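PDB 1KW4: polyhomeotic-proximal chromatin protein, which helps maintain the repressed state of homeotic genes as a component of the Polycomb complex PRC1, and is represented here by its polymer-forming SAM domain. Local coordinates for residues 28-33 with 68-73; 12-17 with 47-52. The protein carries 1 engineered substitution. One frame throughout, in Å; residues are numbered along the deposited sequence.

Interaction 1: residues 28-33 with 68-73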
ATOM      1  N   GLU A  28      -8.139  -2.848  -4.588  1.00 24.91           N
ATOM      2  CA  GLU A  28      -8.691  -2.162  -5.751  1.00 29.09           C
ATOM      3  C   GLU A  28      -7.683  -1.586  -6.744  1.00 29.15           C
ATOM      4  O   GLU A  28      -8.075  -1.070  -7.793  1.00 29.80           O
ATOM      5  CB  GLU A  28      -9.646  -1.063  -5.281  1.00 33.10           C
ATOM      6  CG  GLU A  28     -10.777  -1.599  -4.416  1.00 39.81           C
ATOM      7  CD  GLU A  28     -11.673  -0.507  -3.869  1.00 44.90           C
ATOM      8  OE1 GLU A  28     -11.160   0.391  -3.163  1.00 48.11           O
ATOM      9  OE2 GLU A  28     -12.892  -0.550  -4.144  1.00 48.78           O
ATOM     10  N   LEU A  29      -6.394  -1.663  -6.424  1.00 27.36           N
ATOM     11  CA  LEU A  29      -5.356  -1.166  -7.329  1.00 29.21           C
ATOM     12  C   LEU A  29      -5.050  -2.234  -8.372  1.00 29.39           C
ATOM     13  O   LEU A  29      -4.692  -3.359  -8.034  1.00 27.79           O
ATOM     14  CB  LEU A  29      -4.072  -0.826  -6.566  1.00 30.60           C
ATOM     15  CG  LEU A  29      -3.879   0.612  -6.093  1.00 34.16           C
ATOM     16  CD1 LEU A  29      -2.518   0.748  -5.418  1.00 34.47           C
ATOM     17  CD2 LEU A  29      -3.975   1.562  -7.282  1.00 35.09           C
ATOM     18  N   PRO A  30      -5.171  -1.888  -9.662  1.00 31.68           N
ATOM     19  CA  PRO A  30      -4.904  -2.852 -10.733  1.00 32.52           C
ATOM     20  C   PRO A  30      -3.590  -3.622 -10.614  1.00 31.33           C
ATOM     21  O   PRO A  30      -2.513  -3.032 -10.533  1.00 32.80           O
ATOM     22  CB  PRO A  30      -4.973  -1.990 -11.997  1.00 34.20           C
ATOM     23  CG  PRO A  30      -4.567  -0.628 -11.507  1.00 35.06           C
ATOM     24  CD  PRO A  30      -5.326  -0.529 -10.206  1.00 33.72           C
ATOM     25  N   GLY A  31      -3.696  -4.948 -10.591  1.00 30.52           N
ATOM     26  CA  GLY A  31      -2.524  -5.801 -10.499  1.00 30.67           C
ATOM     27  C   GLY A  31      -1.885  -5.977  -9.131  1.00 30.53           C
ATOM     28  O   GLY A  31      -0.816  -6.582  -9.025  1.00 30.39           O
ATOM     29  N   CYS A  32      -2.530  -5.481  -8.079  1.00 28.57           N
ATOM     30  CA  CYS A  32      -1.959  -5.588  -6.736  1.00 27.25           C
ATOM     31  C   CYS A  32      -2.744  -6.487  -5.779  1.00 28.05           C
ATOM     32  O   CYS A  32      -2.347  -6.660  -4.626  1.00 25.61           O
ATOM     33  CB  CYS A  32      -1.835  -4.193  -6.111  1.00 28.01           C
ATOM     34  SG  CYS A  32      -0.808  -3.019  -7.040  1.00 29.57           S
ATOM     35  N   GLN A  33      -3.834  -7.080  -6.256  1.00 28.36           N
ATOM     36  CA  GLN A  33      -4.665  -7.917  -5.394  1.00 30.92           C
ATOM     37  C   GLN A  33      -3.969  -9.094  -4.706  1.00 29.88           C
ATOM     38  O   GLN A  33      -4.408  -9.527  -3.640  1.00 28.50           O
ATOM     39  CB  GLN A  33      -5.891  -8.418  -6.167  1.00 34.46           C
ATOM     40  CG  GLN A  33      -5.614  -9.504  -7.186  1.00 41.03           C
ATOM     41  CD  GLN A  33      -6.846  -9.843  -8.008  1.00 45.62           C
ATOM     42  OE1 GLN A  33      -7.911 -10.139  -7.461  1.00 48.21           O
ATOM     43  NE2 GLN A  33      -6.706  -9.801  -9.330  1.00 48.21           N
ATOM     44  N   ALA A  68       4.855  -2.561  -7.024  1.00 20.35           N
ATOM     45  CA  ALA A  68       5.480  -1.667  -6.053  1.00 22.35           C
ATOM     46  C   ALA A  68       5.477  -0.218  -6.543  1.00 24.43           C
ATOM     47  O   ALA A  68       5.167   0.700  -5.780  1.00 23.35           O
ATOM     48  CB  ALA A  68       6.913  -2.119  -5.760  1.00 22.19           C
ATOM     49  N   LEU A  69       5.817  -0.012  -7.813  1.00 24.44           N
ATOM     50  CA  LEU A  69       5.840   1.341  -8.372  1.00 26.36           C
ATOM     51  C   LEU A  69       4.454   1.976  -8.411  1.00 25.78           C
ATOM     52  O   LEU A  69       4.299   3.171  -8.137  1.00 26.39           O
ATOM     53  CB  LEU A  69       6.425   1.326  -9.786  1.00 26.54           C
ATOM     54  CG  LEU A  69       7.918   1.009  -9.900  1.00 28.79           C
ATOM     55  CD1 LEU A  69       8.281   0.810 -11.365  1.00 29.23           C
ATOM     56  CD2 LEU A  69       8.737   2.135  -9.288  1.00 30.96           C
ATOM     57  N   LYS A  70       3.450   1.178  -8.757  1.00 25.44           N
ATOM     58  CA  LYS A  70       2.080   1.667  -8.836  1.00 26.18           C
ATOM     59  C   LYS A  70       1.544   2.096  -7.471  1.00 24.65           C
ATOM     60  O   LYS A  70       0.824   3.091  -7.369  1.00 24.04           O
ATOM     61  CB  LYS A  70       1.189   0.591  -9.465  1.00 27.86           C
ATOM     62  CG  LYS A  70       1.520   0.351 -10.939  1.00 32.19           C
ATOM     63  CD  LYS A  70       1.232  -1.075 -11.395  1.00 35.20           C
ATOM     64  CE  LYS A  70      -0.247  -1.341 -11.546  1.00 37.70           C
ATOM     65  NZ  LYS A  70      -0.470  -2.692 -12.134  1.00 36.56           N
ATOM     66  N   ILE A  71       1.898   1.362  -6.419  1.00 22.87           N
ATOM     67  CA  ILE A  71       1.438   1.716  -5.078  1.00 22.60           C
ATOM     68  C   ILE A  71       2.055   3.040  -4.625  1.00 24.25           C
ATOM     69  O   ILE A  71       1.352   3.943  -4.167  1.00 24.11           O
ATOM     70  CB  ILE A  71       1.784   0.605  -4.058  1.00 21.73           C
ATOM     71  CG1 ILE A  71       0.959  -0.646  -4.374  1.00 21.04           C
ATOM     72  CG2 ILE A  71       1.510   1.084  -2.628  1.00 21.79           C
ATOM     73  CD1 ILE A  71       1.381  -1.871  -3.589  1.00 23.21           C
ATOM     74  N   VAL A  72       3.371   3.161  -4.759  1.00 25.51           N
ATOM     75  CA  VAL A  72       4.048   4.389  -4.355  1.00 28.58           C
ATOM     76  C   VAL A  72       3.499   5.598  -5.113  1.00 28.85           C
ATOM     77  O   VAL A  72       3.266   6.655  -4.524  1.00 28.82           O
ATOM     78  CB  VAL A  72       5.577   4.289  -4.589  1.00 30.06           C
ATOM     79  CG1 VAL A  72       6.246   5.627  -4.290  1.00 30.11           C
ATOM     80  CG2 VAL A  72       6.162   3.209  -3.694  1.00 31.44           C
ATOM     81  N   ALA A  73       3.279   5.428  -6.413  1.00 29.56           N
ATOM     82  CA  ALA A  73       2.764   6.502  -7.264  1.00 30.76           C
ATOM     83  C   ALA A  73       1.344   6.938  -6.905  1.00 30.35           C
ATOM     84  O   ALA A  73       1.036   8.134  -6.904  1.00 29.58           O
ATOM     85  CB  ALA A  73       2.812   6.077  -8.726  1.00 31.04           C
TER

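Interaction 2: residues 12-17 with 47-52. Engineered in segment 47-52: Arg51 (natural residue Leu).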
ATOM      1  N   PRO A  12     -11.030   9.613   3.314  1.00 30.19           N
ATOM      2  CA  PRO A  12     -10.579  10.488   4.404  1.00 28.07           C
ATOM      3  C   PRO A  12      -9.058  10.613   4.253  1.00 25.57           C
ATOM      4  O   PRO A  12      -8.474   9.969   3.378  1.00 24.88           O
ATOM      5  CB  PRO A  12     -10.983   9.713   5.654  1.00 28.00           C
ATOM      6  CG  PRO A  12     -10.894   8.280   5.204  1.00 31.12           C
ATOM      7  CD  PRO A  12     -11.524   8.329   3.837  1.00 29.29           C
ATOM      8  N   PRO A  13      -8.400  11.439   5.088  1.00 23.90           N
ATOM      9  CA  PRO A  13      -6.940  11.592   4.985  1.00 23.25           C
ATOM     10  C   PRO A  13      -6.230  10.244   5.155  1.00 21.86           C
ATOM     11  O   PRO A  13      -6.629   9.429   5.988  1.00 20.97           O
ATOM     12  CB  PRO A  13      -6.612  12.562   6.124  1.00 23.73           C
ATOM     13  CG  PRO A  13      -7.874  13.376   6.254  1.00 23.99           C
ATOM     14  CD  PRO A  13      -8.950  12.322   6.134  1.00 23.51           C
ATOM     15  N   ILE A  14      -5.180  10.007   4.372  1.00 21.63           N
ATOM     16  CA  ILE A  14      -4.454   8.741   4.462  1.00 20.00           C
ATOM     17  C   ILE A  14      -3.963   8.472   5.881  1.00 20.09           C
ATOM     18  O   ILE A  14      -4.013   7.337   6.358  1.00 18.19           O
ATOM     19  CB  ILE A  14      -3.241   8.710   3.483  1.00 22.15           C
ATOM     20  CG1 ILE A  14      -3.738   8.799   2.039  1.00 23.42           C
ATOM     21  CG2 ILE A  14      -2.453   7.412   3.661  1.00 20.04           C
ATOM     22  CD1 ILE A  14      -2.619   8.891   1.016  1.00 28.01           C
ATOM     23  N   SER A  15      -3.507   9.512   6.572  1.00 19.29           N
ATOM     24  CA  SER A  15      -3.016   9.342   7.932  1.00 21.21           C
ATOM     25  C   SER A  15      -4.065   8.742   8.878  1.00 21.88           C
ATOM     26  O   SER A  15      -3.717   8.212   9.931  1.00 22.48           O
ATOM     27  CB  SER A  15      -2.514  10.685   8.486  1.00 23.92           C
ATOM     28  OG  SER A  15      -3.516  11.686   8.391  1.00 25.96           O
ATOM     29  N   SER A  16      -5.340   8.817   8.499  1.00 20.90           N
ATOM     30  CA  SER A  16      -6.423   8.273   9.321  1.00 21.73           C
ATOM     31  C   SER A  16      -6.829   6.839   8.954  1.00 22.61           C
ATOM     32  O   SER A  16      -7.639   6.222   9.654  1.00 23.96           O
ATOM     33  CB  SER A  16      -7.666   9.166   9.221  1.00 23.27           C
ATOM     34  OG  SER A  16      -8.307   9.001   7.960  1.00 26.74           O
ATOM     35  N   TRP A  17      -6.273   6.307   7.869  1.00 20.31           N
ATOM     36  CA  TRP A  17      -6.626   4.954   7.424  1.00 19.13           C
ATOM     37  C   TRP A  17      -6.177   3.838   8.363  1.00 18.42           C
ATOM     38  O   TRP A  17      -5.055   3.843   8.866  1.00 19.01           O
ATOM     39  CB  TRP A  17      -6.040   4.671   6.033  1.00 18.34           C
ATOM     40  CG  TRP A  17      -6.581   5.512   4.898  1.00 18.65           C
ATOM     41  CD1 TRP A  17      -7.427   6.588   4.984  1.00 19.38           C
ATOM     42  CD2 TRP A  17      -6.245   5.377   3.512  1.00 19.02           C
ATOM     43  NE1 TRP A  17      -7.629   7.133   3.733  1.00 19.71           N
ATOM     44  CE2 TRP A  17      -6.915   6.408   2.814  1.00 21.02           C
ATOM     45  CE3 TRP A  17      -5.437   4.482   2.792  1.00 20.43           C
ATOM     46  CZ2 TRP A  17      -6.798   6.571   1.429  1.00 21.98           C
ATOM     47  CZ3 TRP A  17      -5.321   4.644   1.417  1.00 20.30           C
ATOM     48  CH2 TRP A  17      -5.997   5.681   0.748  1.00 21.21           C
ATOM     49  N   GLN A  47      -0.565   5.607   8.304  1.00 19.72           N
ATOM     50  CA  GLN A  47       0.689   6.253   8.684  1.00 22.07           C
ATOM     51  C   GLN A  47       1.888   5.490   8.124  1.00 22.87           C
ATOM     52  O   GLN A  47       2.861   6.099   7.674  1.00 22.89           O
ATOM     53  CB  GLN A  47       0.787   6.356  10.207  1.00 24.88           C
ATOM     54  CG  GLN A  47      -0.132   7.410  10.808  1.00 31.33           C
ATOM     55  CD  GLN A  47       0.411   8.818  10.652  1.00 35.78           C
ATOM     56  OE1 GLN A  47       0.786   9.237   9.555  1.00 40.25           O
ATOM     57  NE2 GLN A  47       0.453   9.560  11.754  1.00 39.13           N
ATOM     58  N   ALA A  48       1.818   4.163   8.148  1.00 20.04           N
ATOM     59  CA  ALA A  48       2.903   3.339   7.620  1.00 20.68           C
ATOM     60  C   ALA A  48       2.952   3.426   6.095  1.00 19.82           C
ATOM     61  O   ALA A  48       4.031   3.467   5.496  1.00 20.78           O
ATOM     62  CB  ALA A  48       2.720   1.887   8.053  1.00 21.59           C
ATOM     63  N   LEU A  49       1.779   3.448   5.468  1.00 18.89           N
ATOM     64  CA  LEU A  49       1.687   3.525   4.009  1.00 20.06           C
ATOM     65  C   LEU A  49       2.387   4.773   3.465  1.00 21.11           C
ATOM     66  O   LEU A  49       3.032   4.734   2.412  1.00 20.99           O
ATOM     67  CB  LEU A  49       0.216   3.529   3.578  1.00 20.39           C
ATOM     68  CG  LEU A  49      -0.071   3.538   2.076  1.00 19.45           C
ATOM     69  CD1 LEU A  49       0.486   2.267   1.438  1.00 21.38           C
ATOM     70  CD2 LEU A  49      -1.577   3.639   1.838  1.00 19.43           C
ATOM     71  N   LEU A  50       2.260   5.880   4.186  1.00 21.22           N
ATOM     72  CA  LEU A  50       2.882   7.130   3.770  1.00 24.43           C
ATOM     73  C   LEU A  50       4.409   7.040   3.774  1.00 25.91           C
ATOM     74  O   LEU A  50       5.083   7.787   3.058  1.00 25.22           O
ATOM     75  CB  LEU A  50       2.419   8.270   4.682  1.00 23.99           C
ATOM     76  CG  LEU A  50       0.955   8.693   4.501  1.00 25.45           C
ATOM     77  CD1 LEU A  50       0.526   9.613   5.633  1.00 26.35           C
ATOM     78  CD2 LEU A  50       0.794   9.380   3.152  1.00 27.87           C
ATOM     79  N   ARG A  51       4.948   6.117   4.566  1.00 25.72           N
ATOM     80  CA  ARG A  51       6.396   5.936   4.677  1.00 28.72           C
ATOM     81  C   ARG A  51       6.979   4.864   3.761  1.00 30.02           C
ATOM     82  O   ARG A  51       8.198   4.793   3.588  1.00 30.87           O
ATOM     83  CB  ARG A  51       6.767   5.591   6.121  1.00 31.14           C
ATOM     84  CG  ARG A  51       6.457   6.675   7.122  1.00 33.13           C
ATOM     85  CD  ARG A  51       7.230   7.949   6.816  1.00 39.11           C
ATOM     86  NE  ARG A  51       8.625   7.700   6.449  1.00 40.02           N
ATOM     87  CZ  ARG A  51       9.488   6.972   7.155  1.00 44.53           C
ATOM     88  NH1 ARG A  51       9.116   6.392   8.290  1.00 46.02           N
ATOM     89  NH2 ARG A  51      10.738   6.832   6.728  1.00 44.51           N
ATOM     90  N   LEU A  52       6.123   4.027   3.184  1.00 29.71           N
ATOM     91  CA  LEU A  52       6.583   2.956   2.305  1.00 32.05           C
ATOM     92  C   LEU A  52       7.267   3.432   1.030  1.00 33.70           C
ATOM     93  O   LEU A  52       6.694   4.184   0.242  1.00 35.89           O
ATOM     94  CB  LEU A  52       5.419   2.030   1.935  1.00 30.49           C
ATOM     95  CG  LEU A  52       5.118   0.880   2.899  1.00 31.71           C
ATOM     96  CD1 LEU A  52       3.836   0.164   2.474  1.00 30.88           C
ATOM     97  CD2 LEU A  52       6.292  -0.089   2.907  1.00 29.55           C
TER
HETATM   98  O   HOH W   1      -3.141   5.493  10.141  1.00 25.57           O

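Interaction 1: residues 28-33 with 68-73
Leu29 and Cys32 converge on one methylene of Ile71, and this is the close-packed half of the contact. Leu29 CD1 lies 3.9 Å from Ile71 CG1, the two side chains crossing at a slant, while Cys32 SG reaches the same CG1 at 4.0 Å. Ile71 offers this methylene because CG1 stands anti to its carbonyl carbon (chi1 -68°), which leaves CG2 anti to the backbone N. Ile26 of helix 19-27 touches both Cys32 and Ile71, and Met63 also packs on Ile71; Cys32 and Ile71 are buried.

Residues 28-33 form the loop between helices 19-27 and 36-41 of the SAM domain, a five-helix bundle, and rest here against its long C-terminal helix, 65-78. The loop owes its shape to a type II beta turn from Leu29 to Cys32, closed by a bond of 3.0 Å from Cys32 N to Leu29 O. Gly31 holds the third position of that turn with a positive phi, which favours glycine.

On the outer side the fit is looser and polar. Pro30, Gly31 and Lys70 are all exposed, and the Pro30 ring stays 4.4 Å away, measured from its CG to Lys70 CE. What joins the two segments there is one hydrogen bond, 2.6 Å from Lys70 NZ to Pro30 O. The ammonium group approaches from above the carbonyl plane, 42° out of it, and not along a lone pair. A bend at chi3 (74°) carries the lysine chain over to the turn, and its CE also comes within 3.0 Å of Pro30 O, so the end of the side chain lies against the carbonyl beside solvent.

Interaction 2: residues 12-17 with 47-52
Ile14 meets Leu50 with nearly every carbon of its side chain. Its CB faces Leu50 CD2 at 4.1 Å. The CG2 branch, set anti to the backbone N by chi1 of -63°, makes the closest approach, 3.7 Å to Leu50 CG, and also touches Leu50 CD2. From the other branch the tip, CD1, returns to Leu50 CD2, so that methyl is met from three positions on the isoleucine. Deeper in, Leu49 CD2 lies 3.9 Å from Trp17 CZ3, meeting the ring obliquely, and the same indole has Ile14 CA 3.6 Å above the plane on one face, offset toward the rim. Trp17 NE1 donates to Pro12 O over 3.0 Å, which helps fix the ring's rotation. Replacing Trp17 by an alanine would probably leave Pro12 O without its indole donor and open a gap beside Leu49 CD2 and Ile14 CA.

At the exposed margin Gln47 OE1 only brushes Ser15 CB. A water makes the polar link: it donates to Ser15 O and Trp17 O and accepts from Gln47 N at 3.2 Å, joining the two backbones. Around the contact, Phe25 meets the Trp17 ring, Val75 touches Leu49 and Leu50, and Ile78 touches Ile14. The N-terminal arm of the SAM domain, with its short 3-10 segment, is thus clasped against helix 46-51 of the helical bundle.

Interactions 1 and 2 lie on opposite sides of the chain's centre, their own centres about 15 Å apart, and their segments alternate along the sequence. Helix 65-78 serves both: its part 68-73 carries interaction 1, while Val75 and Ile78, further along, pack on Ile14, Leu49 and Leu50 of interaction 2. Helix 19-27 is likewise shared, with Ile26 at interaction 1 and Phe25 against Trp17 at interaction 2. The two contacts meet directly in one place, where Val72 CG2 comes 4.1 Å from Leu52 O. Both therefore belong to the internal bundle of a single SAM domain, the unit that forms the helical polymer. The engineered Arg51 takes no part in bridging the segments of either contact.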